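Local coordinates for glycoside hydrolase family 43 (PDB 4QQS), which removes alpha-L-arabinofuranosyl residues as a thermostable family 43 glycoside hydrolase, probably acting in the breakdown of xylan and related polysaccharides, at residues W72-T86 / I125-P137. Residues are numbered along the deposited sequence; the frame is centred on the assembly and turned at random.
Sequences WAPEVIFYNNKFYMT and IDAHIFIDQDGTP. With NA (sodium ion), chain D.
Strands 72-79 and 125-131 run parallel, their axes 9° apart and 6.7 Å at closest approach, with water instead of direct backbone bonds between them: one water accepts from D126 N and donates to W72 O, and another links A73 O and A127 O with T86 OG1 of the adjoining strand. E75 reaches across from strand 72-79. Its OE1 accepts from H128 ND1 (2.6 Å, 155°) through the syn lone pair, close to the imidazole plane, although carboxylate and ring are turned 67° apart; a water held by I129 N also donates to OE1. OE2 binds sodium at 2.1 Å, as does H256 NE2. These are innermost strands of neighbouring blades in the five-bladed propeller of family 43, and the sodium lies by the central channel, near D126, the predicted pKa modulator. With a leucine in place of H128, E75 OE1 would probably keep only its water, leaving the carboxylate less firmly oriented at the sodium. Farther along, the packing turns greasy. I129 sends CD1 to T86 CG2 (3.6 Å), while its CG2 branch, anti to the backbone N, meets I77 CD1 at 3.8 Å. I131 CD1 lies 3.7 Å from CE1 of Y79, whose hydroxyl is hydrogen-bonded to Q165 O.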
loop_
_atom_site.group_PDB
_atom_site.type_symbol
_atom_site.label_atom_id
_atom_site.label_comp_id
_atom_site.label_asym_id
_atom_site.label_seq_id
_atom_site.Cartn_x
_atom_site.Cartn_y
_atom_site.Cartn_z
ATOM N N TRP A 72 -5.000 4.328 9.092
ATOM C CA TRP A 72 -4.346 4.430 7.792
ATOM C C TRP A 72 -4.050 3.085 7.155
ATOM O O TRP A 72 -3.715 2.104 7.830
ATOM C CB TRP A 72 -2.994 5.168 7.887
ATOM C CG TRP A 72 -3.025 6.544 8.448
ATOM C CD1 TRP A 72 -4.095 7.384 8.551
ATOM C CD2 TRP A 72 -1.911 7.233 9.019
ATOM N NE1 TRP A 72 -3.710 8.561 9.162
ATOM C CE2 TRP A 72 -2.373 8.485 9.469
ATOM C CE3 TRP A 72 -0.568 6.909 9.198
ATOM C CZ2 TRP A 72 -1.532 9.414 10.084
ATOM C CZ3 TRP A 72 0.261 7.831 9.816
ATOM C CH2 TRP A 72 -0.224 9.064 10.255
ATOM N N ALA A 73 -4.109 3.108 5.825
ATOM C CA ALA A 73 -3.465 2.152 4.911
ATOM C C ALA A 73 -3.787 0.687 5.197
ATOM O O ALA A 73 -2.905 -0.107 5.541
ATOM C CB ALA A 73 -1.959 2.407 4.844
ATOM N N PRO A 74 -5.055 0.318 4.996
ATOM C CA PRO A 74 -5.488 -1.061 5.190
ATOM C C PRO A 74 -5.057 -1.942 4.027
ATOM O O PRO A 74 -5.060 -1.490 2.878
ATOM C CB PRO A 74 -7.008 -0.932 5.207
ATOM C CG PRO A 74 -7.276 0.182 4.255
ATOM C CD PRO A 74 -6.142 1.171 4.492
ATOM N N GLU A 75 -4.727 -3.192 4.312
ATOM C CA GLU A 75 -4.458 -4.165 3.258
ATOM C C GLU A 75 -5.112 -5.468 3.649
ATOM O O GLU A 75 -5.130 -5.821 4.826
ATOM C CB GLU A 75 -2.976 -4.388 3.067
ATOM C CG GLU A 75 -2.214 -3.177 2.632
ATOM C CD GLU A 75 -0.895 -3.565 1.935
ATOM O OE1 GLU A 75 -0.632 -4.764 1.730
ATOM O OE2 GLU A 75 -0.105 -2.676 1.593
ATOM N N VAL A 76 -5.644 -6.174 2.657
ATOM C CA VAL A 76 -6.404 -7.390 2.884
ATOM C C VAL A 76 -5.898 -8.536 2.010
ATOM O O VAL A 76 -5.801 -8.390 0.795
ATOM C CB VAL A 76 -7.897 -7.139 2.603
ATOM C CG1 VAL A 76 -8.709 -8.401 2.812
ATOM C CG2 VAL A 76 -8.425 -6.019 3.493
ATOM N N ILE A 77 -5.586 -9.665 2.647
ATOM C CA ILE A 77 -5.209 -10.886 1.938
ATOM C C ILE A 77 -6.228 -11.988 2.197
ATOM O O ILE A 77 -6.940 -11.960 3.191
ATOM C CB ILE A 77 -3.794 -11.394 2.333
ATOM C CG1 ILE A 77 -3.721 -11.802 3.806
ATOM C CG2 ILE A 77 -2.760 -10.326 2.010
ATOM C CD1 ILE A 77 -2.413 -12.463 4.204
ATOM N N PHE A 78 -6.297 -12.937 1.272
ATOM C CA PHE A 78 -7.071 -14.157 1.458
ATOM C C PHE A 78 -6.083 -15.274 1.782
ATOM O O PHE A 78 -5.257 -15.633 0.941
ATOM C CB PHE A 78 -7.868 -14.469 0.201
ATOM C CG PHE A 78 -8.759 -15.661 0.338
ATOM C CD1 PHE A 78 -9.892 -15.603 1.121
ATOM C CD2 PHE A 78 -8.467 -16.843 -0.324
ATOM C CE1 PHE A 78 -10.713 -16.699 1.241
ATOM C CE2 PHE A 78 -9.291 -17.939 -0.201
ATOM C CZ PHE A 78 -10.409 -17.859 0.584
ATOM N N TYR A 79 -6.150 -15.784 3.013
ATOM C CA TYR A 79 -5.127 -16.683 3.568
ATOM C C TYR A 79 -5.827 -17.619 4.508
ATOM O O TYR A 79 -6.637 -17.172 5.302
ATOM C CB TYR A 79 -4.076 -15.862 4.338
ATOM C CG TYR A 79 -2.950 -16.630 5.024
ATOM C CD1 TYR A 79 -1.882 -17.137 4.292
ATOM C CD2 TYR A 79 -2.933 -16.799 6.403
ATOM C CE1 TYR A 79 -0.840 -17.799 4.912
ATOM C CE2 TYR A 79 -1.891 -17.476 7.027
ATOM C CZ TYR A 79 -0.847 -17.971 6.275
ATOM O OH TYR A 79 0.209 -18.628 6.872
ATOM N N ASN A 80 -5.529 -18.914 4.404
ATOM C CA ASN A 80 -6.185 -19.930 5.215
ATOM C C ASN A 80 -7.707 -19.786 5.154
ATOM O O ASN A 80 -8.408 -19.853 6.166
ATOM C CB ASN A 80 -5.672 -19.872 6.650
ATOM C CG ASN A 80 -4.247 -20.409 6.793
ATOM O OD1 ASN A 80 -3.707 -21.061 5.895
ATOM N ND2 ASN A 80 -3.640 -20.144 7.940
ATOM N N ASN A 81 -8.197 -19.594 3.938
ATOM C CA ASN A 81 -9.621 -19.597 3.645
ATOM C C ASN A 81 -10.400 -18.508 4.377
ATOM O O ASN A 81 -11.594 -18.660 4.606
ATOM C CB ASN A 81 -10.234 -20.974 3.921
ATOM C CG ASN A 81 -11.438 -21.248 3.056
ATOM O OD1 ASN A 81 -11.519 -20.772 1.920
ATOM N ND2 ASN A 81 -12.383 -22.021 3.582
ATOM N N LYS A 82 -9.733 -17.412 4.733
ATOM C CA LYS A 82 -10.450 -16.232 5.213
ATOM C C LYS A 82 -9.680 -14.978 4.857
ATOM O O LYS A 82 -8.616 -15.052 4.259
ATOM C CB LYS A 82 -10.770 -16.297 6.707
ATOM C CG LYS A 82 -9.622 -16.135 7.660
ATOM C CD LYS A 82 -10.183 -16.224 9.080
ATOM C CE LYS A 82 -9.172 -15.891 10.147
ATOM N NZ LYS A 82 -9.786 -15.886 11.504
ATOM N N PHE A 83 -10.259 -13.829 5.201
ATOM C CA PHE A 83 -9.653 -12.543 4.887
ATOM C C PHE A 83 -8.989 -11.962 6.112
ATOM O O PHE A 83 -9.580 -11.923 7.182
ATOM C CB PHE A 83 -10.699 -11.581 4.322
ATOM C CG PHE A 83 -11.358 -12.104 3.087
ATOM C CD1 PHE A 83 -12.457 -12.944 3.171
ATOM C CD2 PHE A 83 -10.839 -11.819 1.839
ATOM C CE1 PHE A 83 -13.034 -13.464 2.032
ATOM C CE2 PHE A 83 -11.424 -12.334 0.696
ATOM C CZ PHE A 83 -12.518 -13.152 0.800
ATOM N N TYR A 84 -7.747 -11.523 5.948
ATOM C CA TYR A 84 -6.995 -10.856 7.003
ATOM C C TYR A 84 -6.678 -9.439 6.562
ATOM O O TYR A 84 -6.179 -9.223 5.467
ATOM C CB TYR A 84 -5.684 -11.576 7.304
ATOM C CG TYR A 84 -5.841 -12.897 8.005
ATOM C CD1 TYR A 84 -6.059 -14.057 7.295
ATOM C CD2 TYR A 84 -5.746 -12.985 9.388
ATOM C CE1 TYR A 84 -6.181 -15.269 7.926
ATOM C CE2 TYR A 84 -5.878 -14.200 10.033
ATOM C CZ TYR A 84 -6.092 -15.340 9.293
ATOM O OH TYR A 84 -6.215 -16.569 9.904
ATOM N N MET A 85 -6.965 -8.485 7.444
ATOM C CA MET A 85 -6.674 -7.085 7.218
ATOM C C MET A 85 -5.606 -6.612 8.192
ATOM O O MET A 85 -5.730 -6.800 9.393
ATOM C CB MET A 85 -7.918 -6.227 7.425
ATOM C CG MET A 85 -7.676 -4.736 7.168
ATOM S SD MET A 85 -9.096 -3.674 7.494
ATOM C CE MET A 85 -10.178 -4.094 6.133
ATOM N N THR A 86 -4.561 -5.993 7.664
ATOM C CA THR A 86 -3.651 -5.213 8.479
ATOM C C THR A 86 -3.984 -3.745 8.301
ATOM O O THR A 86 -4.500 -3.328 7.262
ATOM C CB THR A 86 -2.173 -5.449 8.088
ATOM O OG1 THR A 86 -2.013 -5.271 6.677
ATOM C CG2 THR A 86 -1.712 -6.841 8.478
ATOM N N ILE A 125 3.652 1.822 10.582
ATOM C CA ILE A 125 2.537 1.940 9.655
ATOM C C ILE A 125 2.803 1.123 8.389
ATOM O O ILE A 125 3.877 0.538 8.217
ATOM C CB ILE A 125 2.268 3.421 9.244
ATOM C CG1 ILE A 125 3.386 3.985 8.356
ATOM C CG2 ILE A 125 2.047 4.308 10.475
ATOM C CD1 ILE A 125 3.041 5.307 7.713
ATOM N N ASP A 126 1.812 1.078 7.505
ATOM C CA ASP A 126 1.998 0.573 6.149
ATOM C C ASP A 126 2.386 -0.901 6.093
ATOM O O ASP A 126 3.127 -1.328 5.207
ATOM C CB ASP A 126 3.002 1.411 5.346
ATOM C CG ASP A 126 2.436 2.726 4.844
ATOM O OD1 ASP A 126 1.241 2.995 5.040
ATOM O OD2 ASP A 126 3.215 3.502 4.246
ATOM N N ALA A 127 1.821 -1.708 6.985
ATOM C CA ALA A 127 2.027 -3.142 6.904
ATOM C C ALA A 127 1.546 -3.714 5.571
ATOM O O ALA A 127 0.514 -3.317 5.022
ATOM C CB ALA A 127 1.318 -3.850 8.031
ATOM N N HIS A 128 2.309 -4.684 5.090
ATOM C CA HIS A 128 2.026 -5.389 3.858
ATOM C C HIS A 128 2.458 -6.833 4.070
ATOM O O HIS A 128 3.621 -7.096 4.315
ATOM C CB HIS A 128 2.812 -4.770 2.707
ATOM C CG HIS A 128 2.750 -5.573 1.453
ATOM N ND1 HIS A 128 1.618 -5.653 0.677
ATOM C CD2 HIS A 128 3.674 -6.368 0.856
ATOM C CE1 HIS A 128 1.849 -6.471 -0.339
ATOM N NE2 HIS A 128 3.088 -6.911 -0.260
ATOM N N ILE A 129 1.518 -7.765 3.991
ATOM C CA ILE A 129 1.837 -9.175 4.136
ATOM C C ILE A 129 1.929 -9.809 2.756
ATOM O O ILE A 129 0.987 -9.745 1.970
ATOM C CB ILE A 129 0.810 -9.927 5.028
ATOM C CG1 ILE A 129 0.818 -9.352 6.447
ATOM C CG2 ILE A 129 1.138 -11.424 5.064
ATOM C CD1 ILE A 129 -0.256 -9.923 7.373
ATOM N N PHE A 130 3.083 -10.400 2.483
ATOM C CA PHE A 130 3.393 -11.124 1.258
ATOM C C PHE A 130 3.473 -12.606 1.579
ATOM O O PHE A 130 4.247 -13.006 2.440
ATOM C CB PHE A 130 4.743 -10.631 0.713
ATOM C CG PHE A 130 5.305 -11.484 -0.396
ATOM C CD1 PHE A 130 4.722 -11.505 -1.649
ATOM C CD2 PHE A 130 6.413 -12.274 -0.176
ATOM C CE1 PHE A 130 5.248 -12.304 -2.663
ATOM C CE2 PHE A 130 6.929 -13.058 -1.170
ATOM C CZ PHE A 130 6.348 -13.076 -2.415
ATOM N N ILE A 131 2.668 -13.408 0.887
ATOM C CA ILE A 131 2.717 -14.849 1.027
ATOM C C ILE A 131 3.501 -15.404 -0.170
ATOM O O ILE A 131 3.074 -15.273 -1.318
ATOM C CB ILE A 131 1.297 -15.476 1.086
ATOM C CG1 ILE A 131 0.428 -14.801 2.158
ATOM C CG2 ILE A 131 1.393 -16.973 1.335
ATOM C CD1 ILE A 131 0.988 -14.833 3.548
ATOM N N ASP A 132 4.661 -16.002 0.085
ATOM C CA ASP A 132 5.491 -16.514 -1.003
ATOM C C ASP A 132 4.876 -17.783 -1.600
ATOM O O ASP A 132 3.929 -18.361 -1.065
ATOM C CB ASP A 132 6.908 -16.769 -0.490
ATOM C CG ASP A 132 7.973 -16.701 -1.575
ATOM O OD1 ASP A 132 7.648 -16.601 -2.778
ATOM O OD2 ASP A 132 9.154 -16.769 -1.193
ATOM N N GLN A 133 5.429 -18.212 -2.724
ATOM C CA GLN A 133 4.917 -19.378 -3.428
ATOM C C GLN A 133 4.926 -20.627 -2.548
ATOM O O GLN A 133 4.049 -21.481 -2.672
ATOM C CB GLN A 133 5.720 -19.622 -4.697
ATOM C CG GLN A 133 5.443 -18.619 -5.792
ATOM C CD GLN A 133 6.288 -18.871 -7.021
ATOM O OE1 GLN A 133 7.489 -19.145 -6.919
ATOM N NE2 GLN A 133 5.668 -18.794 -8.194
ATOM N N ASP A 134 5.906 -20.723 -1.649
ATOM C CA ASP A 134 6.005 -21.857 -0.736
ATOM C C ASP A 134 5.100 -21.718 0.481
ATOM O O ASP A 134 5.097 -22.593 1.328
ATOM C CB ASP A 134 7.466 -22.102 -0.312
ATOM C CG ASP A 134 8.025 -21.025 0.618
ATOM O OD1 ASP A 134 7.348 -20.016 0.903
ATOM O OD2 ASP A 134 9.190 -21.182 1.054
ATOM N N GLY A 135 4.321 -20.639 0.549
ATOM C CA GLY A 135 3.372 -20.427 1.626
ATOM C C GLY A 135 3.899 -19.678 2.838
ATOM O O GLY A 135 3.143 -19.447 3.787
ATOM N N THR A 136 5.175 -19.301 2.830
ATOM C CA THR A 136 5.744 -18.574 3.962
ATOM C C THR A 136 5.279 -17.116 3.940
ATOM O O THR A 136 5.408 -16.442 2.916
ATOM C CB THR A 136 7.284 -18.603 3.935
ATOM O OG1 THR A 136 7.755 -19.956 3.870
ATOM C CG2 THR A 136 7.869 -17.918 5.170
ATOM N N PRO A 137 4.755 -16.614 5.071
ATOM C CA PRO A 137 4.362 -15.208 5.157
ATOM C C PRO A 137 5.508 -14.308 5.594
ATOM O O PRO A 137 6.320 -14.670 6.452
ATOM C CB PRO A 137 3.276 -15.224 6.235
ATOM C CG PRO A 137 3.574 -16.423 7.082
ATOM C CD PRO A 137 4.371 -17.376 6.273
HETATM NA NA NA D . 0.181 -0.616 1.411
HETATM O O HOH W 1 -0.962 1.521 8.055
HETATM O O HOH W 2 -1.670 -2.519 6.387
HETATM O O HOH W 3 -0.346 -0.498 3.592
HETATM O O HOH W 4 -1.035 -7.216 2.559
HETATM O O HOH W 5 2.289 -0.832 2.479
HETATM O O HOH W 6 1.442 0.071 -0.758
HETATM O O HOH W 7 -1.766 -0.562 0.480
#